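Local coordinates for aspartate--tRNA(Asp/Asn) ligase (Thermus thermophilus, PDB 1N9W), which attaches L-aspartate to both tRNA(Asp) and tRNA(Asn), first activating it with ATP to aspartyl-adenylate and then transferring it to the acceptor end of the tRNA, at residues B[130-135]-B[194-199]; B[137-142]-B[231-236]; B[243-248]-B[258-263]; B[320-325]-B[346-351]. One frame throughout, in Å; residues are numbered along the deposited sequence.

All four contacts lie in the class II catalytic domain. Contacts 1 and 2 share helix 119-141, have centres 12 Å apart, and are tied by Tyr194 OH to Asp140 OD1 (3.0 Å). Helix 227-248 serves contacts 2 and 3, whose centres are 17 Å apart; Glu244 of contact 3 forms long, weak ion pairs with Arg133 of contact 1 and Arg137 of contact 2. Contact 4 belongs to the same sheet as contact 1, and a probable hydrogen bond between Thr347 OG1 and Glu234 OE2 (2.6 Å) joins it to contact 2. It holds Ser348, predicted to bind L-aspartate, whereas contact 3, 28 Å away between centres, is remote from the annotated sites.

Contact 1: B[130-135]-B[194-199]; sequences ALVRGF and YEVAPV
Phe135 and Val132 pack on Tyr194 and Val196 in a buried, apolar helix-on-strand contact of the class II synthetase core, where the long motif 1 helix, 119-141, lies beside strand 192-198, the first strand of motif 2. Helix and strand run nearly antiparallel, at 154°, with their axes 10.6 Å apart, a gap bridged here by one aromatic pair and two valines. Phe135 buries more surface in the contact than any other residue. With CG anti to the backbone N (chi1 178°), it carries its ring across toward the strand, and CE2 comes within 3.6 Å of Tyr194 CD2. The two rings form an offset T-shaped pair, with the edge of Phe135 turned toward the face of Tyr194, planes at 88° and centroids 5.6 Å apart. The same CE2 also meets Val196 CG2 at 4.1 Å, so one corner of the phenyl ring is shared by both strand residues. Tyrosine suits its place because its ring belongs to this apolar layer while its hydroxyl hydrogen-bonds Asp140 of its own chain. Leu217 and Val219 of strand 215-222 add further packing to Phe135. The other end of the contact borders the dimer interface: Phe148 of the second subunit packs on both valines, and Arg133 NE makes a salt bridge with Asp140 of that subunit. There the beta-branched side chains meet by single methyl groups, Val132 CG1 lying 4.2 Å from Val196 CG1.

Contact 2: B[137-142]-B[231-236]; sequences RYLDRQ and MRLEEA
Tyr138 reaches across from helix 119-141 and presents two different surfaces to helix 227-248, an edge to Leu233 and a face to Ala236. Its CG stands anti to the backbone N (chi1 176°), which carries the ring straight over to the neighbouring helix. Leu233 CD1 comes in at the edge, in the ring plane, 3.5 Å from Tyr138 CE2. The backbone carbonyl of Ala236 covers one face, with its carbon over the ring centre, and Gln142 CG lies against the opposite face, nearer the rim; the phenol is thus held flat between the other helix and its own. The methyl of Ala236 meets the phenol end, CB lying 3.4 Å from Tyr138 OH. Alanine's small methyl suits a place where the phenol end comes this close to the helix. Deeper in, Leu139 CD2 touches the same leucine methyl, Leu233 CD1, at 4.3 Å, and Phe390 of strand 387-393 also packs on Leu233. A serine in place of Tyr138 would probably open a gap between the helices and leave Leu233 CD1 and the Ala236 methyl without their main partner. The helix axes come within 11.2 Å at an angle of 127°. This is the side-by-side packing of two helices on one face of the antiparallel sheet of a class II synthetase, with the motif 1 helix as one of the pair.

Contact 3: B[243-248]-B[258-263]; sequences EEALNT and ATWPSF
Leu246 sits on the indole of Trp260, and this one pairing supplies most of the contact between the end of helix 227-248 and the irregular segment 258-263. The tight part is a CH-pi interaction: Leu246 CD1 stands 3.7 Å from the centroid of the six-membered ring, only 17° off its normal, and 3.5 Å from Trp260 CE2. The opposite face of the indole is covered near its rim by Pro261 CD, so the ring is sandwiched between a leucine methyl and the proline that follows it in the chain. The first torsion of Leu246, -136°, lays the methyl over the ring. This close pairing lies toward the surface, where Leu246 is exposed. On the inner side the fit is slacker: the buried Ala245 only grazes the edge of the indole, near its plane, its CB 4.4 Å from Trp260 CH2, where a small residue is enough. On the solvent side, the exposed Glu243 and Phe263 lie loosely, no closer than 5.1 Å, between Glu243 OE1 and Phe263 CE1. Ile253 of helix 250-255 touches Ala245, Leu246 and Trp260 alike, and Leu401 of helix 394-402 also meets the indole. A glycine in place of Trp260 would probably take away the ring face under Leu246 CD1 and leave Pro261 CD and Ile253 without the indole. With no hydrogen bond or salt bridge crossing between the two segments, the contact depends on shape and dispersion: the broad, polarisable indole carries nearly all of the contact between this segment and the helix.

Contact 4: B[320-325]-B[346-351]; sequences SVRPFY and ITSGGQ
Arg322 and Ser348 face each other without bonding directly: Arg322 NH1 and Ser348 OG stay 3.9 Å apart, and a third residue links them. Asp338 OD1 takes a salt bridge from Arg322 NH2 and is hydrogen-bonded to the serine hydroxyl, while Ser336 holds Arg322 NE and Tyr317 gives the guanidinium a cation-pi contact. One carboxylate oxygen thus joins loop and strand, and arginine suits the place because it can serve several partners at once. Its chain bends at the second torsion (chi2 -51°), which swings the guanidinium toward strand 344-351, obliquely to the hydroxyl. Beyond this pair the segments scarcely touch, and together they bury only 103 Å²; Tyr325 makes its backbone bonding with Ile353 instead. Within the strand, the backbone angles of Gly350 (phi 156°, psi 179°) call for glycine, and Ile346 and Thr347 form a classic beta bulge. Ser348 is predicted to bind L-aspartate, and the side chain of Tyr325 lies about 4 Å from that of Arg352, also predicted to bind L-aspartate. A loop arginine and a strand serine sharing an aspartate beside such residues is consistent with the edge of the amino-acid pocket of a class II synthetase.

Contact 1: B[130-135]-B[194-199]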
# COMPACT_ATOMS: atom_id res chain seq x y z
N ALA B 130 9.44 -5.38 -0.45
CA ALA B 130 9.60 -6.04 0.84
C ALA B 130 9.69 -4.97 1.94
O ALA B 130 8.99 -5.08 2.95
CB ALA B 130 10.85 -6.93 0.83
N LEU B 131 10.50 -3.94 1.74
CA LEU B 131 10.63 -2.86 2.75
C LEU B 131 9.28 -2.23 3.10
O LEU B 131 8.99 -1.96 4.27
CB LEU B 131 11.57 -1.76 2.25
CG LEU B 131 13.03 -2.16 2.00
CD1 LEU B 131 13.72 -1.09 1.18
CD2 LEU B 131 13.74 -2.37 3.34
N VAL B 132 8.46 -1.99 2.09
CA VAL B 132 7.15 -1.38 2.32
C VAL B 132 6.23 -2.35 3.07
O VAL B 132 5.43 -1.92 3.92
CB VAL B 132 6.52 -0.96 0.98
CG1 VAL B 132 5.11 -0.45 1.18
CG2 VAL B 132 7.38 0.13 0.33
N ARG B 133 6.34 -3.64 2.77
CA ARG B 133 5.52 -4.64 3.45
C ARG B 133 5.88 -4.62 4.94
O ARG B 133 5.00 -4.65 5.81
CB ARG B 133 5.78 -6.04 2.86
CG ARG B 133 4.95 -7.19 3.47
CD ARG B 133 5.44 -8.55 2.94
NE ARG B 133 5.41 -8.56 1.48
CZ ARG B 133 6.39 -9.00 0.70
NH1 ARG B 133 7.51 -9.48 1.22
NH2 ARG B 133 6.26 -8.91 -0.62
N GLY B 134 7.18 -4.54 5.23
CA GLY B 134 7.64 -4.50 6.61
C GLY B 134 7.15 -3.24 7.30
O GLY B 134 6.79 -3.25 8.47
N PHE B 135 7.13 -2.16 6.53
CA PHE B 135 6.68 -0.85 7.01
C PHE B 135 5.25 -0.95 7.53
O PHE B 135 4.97 -0.58 8.67
CB PHE B 135 6.74 0.13 5.85
CG PHE B 135 6.26 1.51 6.18
CD1 PHE B 135 7.08 2.40 6.88
CD2 PHE B 135 4.99 1.94 5.79
CE1 PHE B 135 6.65 3.69 7.17
CE2 PHE B 135 4.55 3.22 6.07
CZ PHE B 135 5.38 4.10 6.77
N TYR B 194 -0.70 6.09 8.92
CA TYR B 194 0.42 6.13 8.01
C TYR B 194 -0.10 6.06 6.60
O TYR B 194 -1.26 5.71 6.37
CB TYR B 194 1.39 4.97 8.25
CG TYR B 194 0.82 3.61 7.90
CD1 TYR B 194 0.16 2.84 8.86
CD2 TYR B 194 0.97 3.09 6.62
CE1 TYR B 194 -0.33 1.58 8.54
CE2 TYR B 194 0.49 1.83 6.29
CZ TYR B 194 -0.16 1.07 7.26
OH TYR B 194 -0.61 -0.19 6.97
N GLU B 195 0.74 6.41 5.64
CA GLU B 195 0.32 6.38 4.26
C GLU B 195 1.50 6.14 3.33
O GLU B 195 2.61 6.62 3.57
CB GLU B 195 -0.41 7.67 3.89
CG GLU B 195 -0.71 7.82 2.39
CD GLU B 195 -1.62 9.00 2.08
OE1 GLU B 195 -1.38 10.11 2.61
OE2 GLU B 195 -2.57 8.83 1.29
N VAL B 196 1.23 5.38 2.29
CA VAL B 196 2.22 5.04 1.28
C VAL B 196 1.70 5.62 -0.02
O VAL B 196 0.78 5.08 -0.62
CB VAL B 196 2.33 3.52 1.12
CG1 VAL B 196 3.28 3.18 -0.01
CG2 VAL B 196 2.77 2.90 2.43
N ALA B 197 2.29 6.72 -0.46
CA ALA B 197 1.84 7.34 -1.70
C ALA B 197 2.91 8.23 -2.32
O ALA B 197 3.84 8.65 -1.65
CB ALA B 197 0.56 8.14 -1.45
N PRO B 198 2.79 8.51 -3.63
CA PRO B 198 3.76 9.35 -4.34
C PRO B 198 3.71 10.81 -3.89
O PRO B 198 2.69 11.27 -3.38
CB PRO B 198 3.36 9.19 -5.81
CG PRO B 198 2.66 7.85 -5.84
CD PRO B 198 1.84 7.90 -4.58
N VAL B 199 4.82 11.52 -4.06
CA VAL B 199 4.93 12.92 -3.67
C VAL B 199 5.76 13.71 -4.68
O VAL B 199 6.29 13.14 -5.64
CB VAL B 199 5.59 13.06 -2.28
CG1 VAL B 199 5.79 14.53 -1.95
CG2 VAL B 199 4.74 12.39 -1.22

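Contact 2: B[137-142]-B[231-236]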
# COMPACT_ATOMS: atom_id res chain seq x y z
N ARG B 137 3.45 -3.71 8.19
CA ARG B 137 3.29 -4.75 9.21
C ARG B 137 3.63 -4.19 10.59
O ARG B 137 2.82 -4.26 11.51
CB ARG B 137 4.20 -5.95 8.92
CG ARG B 137 3.79 -7.24 9.64
CD ARG B 137 4.92 -8.28 9.74
NE ARG B 137 5.39 -8.84 8.47
CZ ARG B 137 4.64 -9.54 7.62
NH1 ARG B 137 3.36 -9.77 7.88
NH2 ARG B 137 5.17 -10.04 6.51
N TYR B 138 4.83 -3.62 10.73
CA TYR B 138 5.24 -3.08 12.02
C TYR B 138 4.22 -2.09 12.56
O TYR B 138 3.80 -2.19 13.71
CB TYR B 138 6.61 -2.39 11.94
CG TYR B 138 6.99 -1.73 13.24
CD1 TYR B 138 7.46 -2.49 14.33
CD2 TYR B 138 6.80 -0.36 13.44
CE1 TYR B 138 7.70 -1.90 15.57
CE2 TYR B 138 7.03 0.24 14.68
CZ TYR B 138 7.48 -0.54 15.74
OH TYR B 138 7.68 0.03 16.96
N LEU B 139 3.82 -1.13 11.73
CA LEU B 139 2.85 -0.13 12.17
C LEU B 139 1.47 -0.73 12.45
O LEU B 139 0.81 -0.34 13.42
CB LEU B 139 2.76 1.00 11.13
CG LEU B 139 4.06 1.82 10.97
CD1 LEU B 139 3.97 2.72 9.74
CD2 LEU B 139 4.32 2.66 12.25
N ASP B 140 1.01 -1.67 11.62
CA ASP B 140 -0.30 -2.31 11.85
C ASP B 140 -0.29 -3.00 13.22
O ASP B 140 -1.28 -2.95 13.95
CB ASP B 140 -0.62 -3.37 10.79
CG ASP B 140 -1.12 -2.77 9.47
OD1 ASP B 140 -1.53 -1.59 9.44
OD2 ASP B 140 -1.11 -3.51 8.45
N ARG B 141 0.82 -3.65 13.57
CA ARG B 141 0.92 -4.34 14.85
C ARG B 141 0.92 -3.36 16.03
O ARG B 141 0.62 -3.76 17.16
CB ARG B 141 2.16 -5.22 14.89
CG ARG B 141 2.24 -6.13 16.12
CD ARG B 141 3.18 -7.30 15.86
NE ARG B 141 4.43 -6.81 15.29
CZ ARG B 141 4.98 -7.26 14.17
NH1 ARG B 141 4.40 -8.23 13.47
NH2 ARG B 141 6.10 -6.72 13.73
N GLN B 142 1.24 -2.09 15.78
CA GLN B 142 1.23 -1.05 16.81
C GLN B 142 -0.10 -0.28 16.73
O GLN B 142 -0.21 0.86 17.18
CB GLN B 142 2.37 -0.05 16.63
CG GLN B 142 3.78 -0.61 16.68
CD GLN B 142 4.03 -1.46 17.91
OE1 GLN B 142 3.72 -1.06 19.03
NE2 GLN B 142 4.61 -2.64 17.70
N MET B 231 11.52 9.32 16.87
CA MET B 231 12.83 8.73 16.55
C MET B 231 12.92 7.28 17.01
O MET B 231 13.37 6.41 16.25
CB MET B 231 13.97 9.58 17.17
CG MET B 231 14.42 10.74 16.26
SD MET B 231 15.71 11.88 16.93
CE MET B 231 14.66 13.20 17.59
N ARG B 232 12.47 7.00 18.23
CA ARG B 232 12.50 5.63 18.73
C ARG B 232 11.58 4.75 17.88
O ARG B 232 11.88 3.58 17.64
CB ARG B 232 12.07 5.60 20.20
CG ARG B 232 13.19 5.96 21.18
CD ARG B 232 12.68 6.82 22.32
NE ARG B 232 11.46 6.28 22.92
CZ ARG B 232 10.65 6.97 23.71
NH1 ARG B 232 10.94 8.23 24.01
NH2 ARG B 232 9.55 6.40 24.20
N LEU B 233 10.46 5.30 17.43
CA LEU B 233 9.52 4.56 16.60
C LEU B 233 10.16 4.22 15.25
O LEU B 233 10.13 3.07 14.82
CB LEU B 233 8.25 5.37 16.36
CG LEU B 233 7.32 4.82 15.25
CD1 LEU B 233 6.64 3.56 15.74
CD2 LEU B 233 6.28 5.86 14.86
N GLU B 234 10.73 5.23 14.60
CA GLU B 234 11.36 5.02 13.31
C GLU B 234 12.47 3.97 13.34
O GLU B 234 12.66 3.22 12.37
CB GLU B 234 11.90 6.33 12.75
CG GLU B 234 12.76 6.13 11.53
CD GLU B 234 12.91 7.38 10.68
OE1 GLU B 234 12.91 8.50 11.25
OE2 GLU B 234 13.04 7.23 9.45
N GLU B 235 13.20 3.92 14.45
CA GLU B 235 14.29 2.95 14.61
C GLU B 235 13.75 1.53 14.58
O GLU B 235 14.29 0.66 13.89
CB GLU B 235 15.02 3.18 15.94
CG GLU B 235 16.15 4.20 15.87
CD GLU B 235 16.85 4.41 17.22
OE1 GLU B 235 17.17 3.41 17.90
OE2 GLU B 235 17.10 5.57 17.58
N ALA B 236 12.69 1.30 15.34
CA ALA B 236 12.07 -0.02 15.41
C ALA B 236 11.44 -0.34 14.06
O ALA B 236 11.52 -1.47 13.58
CB ALA B 236 11.03 -0.05 16.53

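Contact 3: B[243-248]-B[258-263]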
# COMPACT_ATOMS: atom_id res chain seq x y z
N GLU B 243 14.46 -6.35 8.12
CA GLU B 243 14.28 -7.76 8.45
C GLU B 243 13.41 -8.45 7.40
O GLU B 243 13.68 -9.57 6.98
CB GLU B 243 13.62 -7.88 9.82
CG GLU B 243 13.74 -9.25 10.45
CD GLU B 243 15.16 -9.55 10.86
OE1 GLU B 243 15.81 -8.65 11.45
OE2 GLU B 243 15.64 -10.68 10.60
N GLU B 244 12.35 -7.76 6.98
CA GLU B 244 11.42 -8.27 5.98
C GLU B 244 12.14 -8.51 4.66
O GLU B 244 11.98 -9.56 4.04
CB GLU B 244 10.27 -7.28 5.79
CG GLU B 244 9.12 -7.75 4.91
CD GLU B 244 8.52 -9.08 5.36
OE1 GLU B 244 8.55 -9.37 6.57
OE2 GLU B 244 8.02 -9.83 4.49
N ALA B 245 12.95 -7.54 4.25
CA ALA B 245 13.71 -7.62 3.01
C ALA B 245 14.68 -8.77 3.06
O ALA B 245 14.85 -9.51 2.10
CB ALA B 245 14.46 -6.32 2.78
N LEU B 246 15.33 -8.91 4.21
CA LEU B 246 16.31 -9.97 4.40
C LEU B 246 15.63 -11.35 4.33
O LEU B 246 16.18 -12.27 3.75
CB LEU B 246 17.01 -9.78 5.76
CG LEU B 246 18.52 -9.97 5.82
CD1 LEU B 246 19.23 -9.06 4.82
CD2 LEU B 246 18.97 -9.65 7.22
N ASN B 247 14.43 -11.47 4.90
CA ASN B 247 13.73 -12.75 4.89
C ASN B 247 12.96 -13.07 3.61
O ASN B 247 12.90 -14.22 3.21
CB ASN B 247 12.78 -12.85 6.09
CG ASN B 247 13.52 -12.83 7.42
OD1 ASN B 247 14.69 -13.21 7.50
ND2 ASN B 247 12.83 -12.41 8.47
N THR B 248 12.37 -12.06 2.98
CA THR B 248 11.59 -12.32 1.77
C THR B 248 12.27 -11.92 0.46
O THR B 248 11.80 -12.30 -0.61
CB THR B 248 10.18 -11.68 1.87
OG1 THR B 248 10.30 -10.25 1.95
CG2 THR B 248 9.45 -12.19 3.12
N ALA B 258 24.88 -6.19 -2.38
CA ALA B 258 24.87 -5.04 -1.49
C ALA B 258 25.35 -5.42 -0.09
O ALA B 258 24.98 -6.47 0.43
CB ALA B 258 23.45 -4.46 -1.41
N THR B 259 26.18 -4.57 0.52
CA THR B 259 26.67 -4.84 1.87
C THR B 259 25.60 -4.32 2.84
O THR B 259 25.14 -3.18 2.72
CB THR B 259 28.01 -4.11 2.15
OG1 THR B 259 27.82 -2.70 2.06
CG2 THR B 259 29.07 -4.55 1.16
N TRP B 260 25.21 -5.14 3.81
CA TRP B 260 24.17 -4.73 4.75
C TRP B 260 24.63 -3.69 5.76
O TRP B 260 25.75 -3.76 6.27
CB TRP B 260 23.60 -5.95 5.47
CG TRP B 260 22.11 -5.84 5.71
CD1 TRP B 260 21.47 -5.87 6.91
CD2 TRP B 260 21.09 -5.70 4.71
NE1 TRP B 260 20.11 -5.74 6.73
CE2 TRP B 260 19.85 -5.62 5.39
CE3 TRP B 260 21.11 -5.59 3.32
CZ2 TRP B 260 18.64 -5.49 4.71
CZ3 TRP B 260 19.90 -5.46 2.64
CH2 TRP B 260 18.68 -5.39 3.34
N PRO B 261 23.77 -2.70 6.06
CA PRO B 261 24.06 -1.62 7.01
C PRO B 261 24.15 -2.12 8.45
O PRO B 261 23.87 -3.29 8.74
CB PRO B 261 22.86 -0.68 6.84
CG PRO B 261 22.35 -0.99 5.48
CD PRO B 261 22.47 -2.48 5.41
N SER B 262 24.55 -1.22 9.34
CA SER B 262 24.66 -1.53 10.76
C SER B 262 23.24 -1.51 11.33
O SER B 262 22.36 -0.83 10.79
CB SER B 262 25.53 -0.47 11.45
OG SER B 262 25.16 0.85 11.09
N PHE B 263 23.03 -2.25 12.41
CA PHE B 263 21.70 -2.33 13.01
C PHE B 263 21.17 -0.97 13.44
O PHE B 263 21.82 -0.24 14.20
CB PHE B 263 21.71 -3.27 14.21
CG PHE B 263 20.36 -3.79 14.57
CD1 PHE B 263 19.74 -4.75 13.78
CD2 PHE B 263 19.69 -3.31 15.69
CE1 PHE B 263 18.48 -5.24 14.10
CE2 PHE B 263 18.43 -3.79 16.03
CZ PHE B 263 17.82 -4.76 15.23

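Contact 4: B[320-325]-B[346-351]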
# COMPACT_ATOMS: atom_id res chain seq x y z
N SER B 320 13.92 28.93 11.71
CA SER B 320 13.92 29.54 10.38
C SER B 320 14.03 28.52 9.25
O SER B 320 13.69 28.82 8.10
CB SER B 320 15.06 30.55 10.27
OG SER B 320 16.32 29.94 10.50
N VAL B 321 14.51 27.32 9.57
CA VAL B 321 14.68 26.26 8.58
C VAL B 321 13.44 25.37 8.44
O VAL B 321 13.12 24.91 7.34
CB VAL B 321 15.88 25.36 8.94
CG1 VAL B 321 16.09 24.31 7.87
CG2 VAL B 321 17.13 26.21 9.10
N ARG B 322 12.75 25.12 9.55
CA ARG B 322 11.56 24.28 9.55
C ARG B 322 10.27 25.09 9.39
O ARG B 322 10.21 26.26 9.76
CB ARG B 322 11.49 23.47 10.84
CG ARG B 322 12.66 22.54 11.07
CD ARG B 322 12.92 21.67 9.85
NE ARG B 322 13.51 20.39 10.24
CZ ARG B 322 14.20 19.60 9.43
NH1 ARG B 322 14.39 19.95 8.16
NH2 ARG B 322 14.69 18.45 9.88
N PRO B 323 9.22 24.46 8.82
CA PRO B 323 7.93 25.11 8.61
C PRO B 323 7.36 25.73 9.89
O PRO B 323 7.87 25.49 10.98
CB PRO B 323 7.06 23.98 8.08
CG PRO B 323 8.04 23.16 7.31
CD PRO B 323 9.21 23.10 8.25
N PHE B 324 6.30 26.52 9.74
CA PHE B 324 5.69 27.18 10.88
C PHE B 324 4.93 26.23 11.80
O PHE B 324 4.60 26.59 12.93
CB PHE B 324 4.73 28.26 10.39
CG PHE B 324 3.42 27.73 9.87
CD1 PHE B 324 2.35 27.52 10.74
CD2 PHE B 324 3.28 27.39 8.54
CE1 PHE B 324 1.15 27.00 10.27
CE2 PHE B 324 2.09 26.87 8.06
CZ PHE B 324 1.03 26.66 8.93
N TYR B 325 4.66 25.02 11.32
CA TYR B 325 3.93 24.04 12.13
C TYR B 325 4.85 23.18 12.99
O TYR B 325 4.38 22.33 13.75
CB TYR B 325 3.05 23.15 11.25
CG TYR B 325 3.73 22.51 10.06
CD1 TYR B 325 4.80 21.63 10.22
CD2 TYR B 325 3.30 22.77 8.76
CE1 TYR B 325 5.42 21.03 9.13
CE2 TYR B 325 3.90 22.18 7.66
CZ TYR B 325 4.96 21.31 7.85
OH TYR B 325 5.57 20.72 6.77
N ILE B 346 17.10 10.34 4.31
CA ILE B 346 16.01 9.44 3.95
C ILE B 346 14.79 9.70 4.82
O ILE B 346 13.77 9.02 4.68
CB ILE B 346 16.40 7.96 4.13
CG1 ILE B 346 16.60 7.65 5.61
CG2 ILE B 346 17.66 7.66 3.33
CD1 ILE B 346 16.69 6.18 5.93
N THR B 347 14.89 10.67 5.72
CA THR B 347 13.77 10.98 6.60
C THR B 347 13.80 12.41 7.09
O THR B 347 14.86 12.99 7.32
CB THR B 347 13.76 10.06 7.84
OG1 THR B 347 13.66 8.70 7.42
CG2 THR B 347 12.57 10.40 8.75
N SER B 348 12.61 12.98 7.25
CA SER B 348 12.48 14.34 7.73
C SER B 348 11.15 14.47 8.46
O SER B 348 10.09 14.25 7.87
CB SER B 348 12.55 15.32 6.57
OG SER B 348 12.53 16.65 7.06
N GLY B 349 11.21 14.83 9.73
CA GLY B 349 9.99 14.98 10.50
C GLY B 349 10.22 15.60 11.86
O GLY B 349 11.28 16.17 12.13
N GLY B 350 9.22 15.49 12.73
CA GLY B 350 9.33 16.04 14.06
C GLY B 350 7.96 16.32 14.65
O GLY B 350 6.93 16.09 14.00
N GLN B 351 7.93 16.81 15.88
CA GLN B 351 6.66 17.12 16.53
C GLN B 351 6.09 18.40 15.92
O GLN B 351 6.84 19.30 15.55
CB GLN B 351 6.87 17.29 18.03
CG GLN B 351 5.67 17.86 18.76
CD GLN B 351 5.69 17.54 20.24
OE1 GLN B 351 6.75 17.33 20.84
NE2 GLN B 351 4.51 17.51 20.85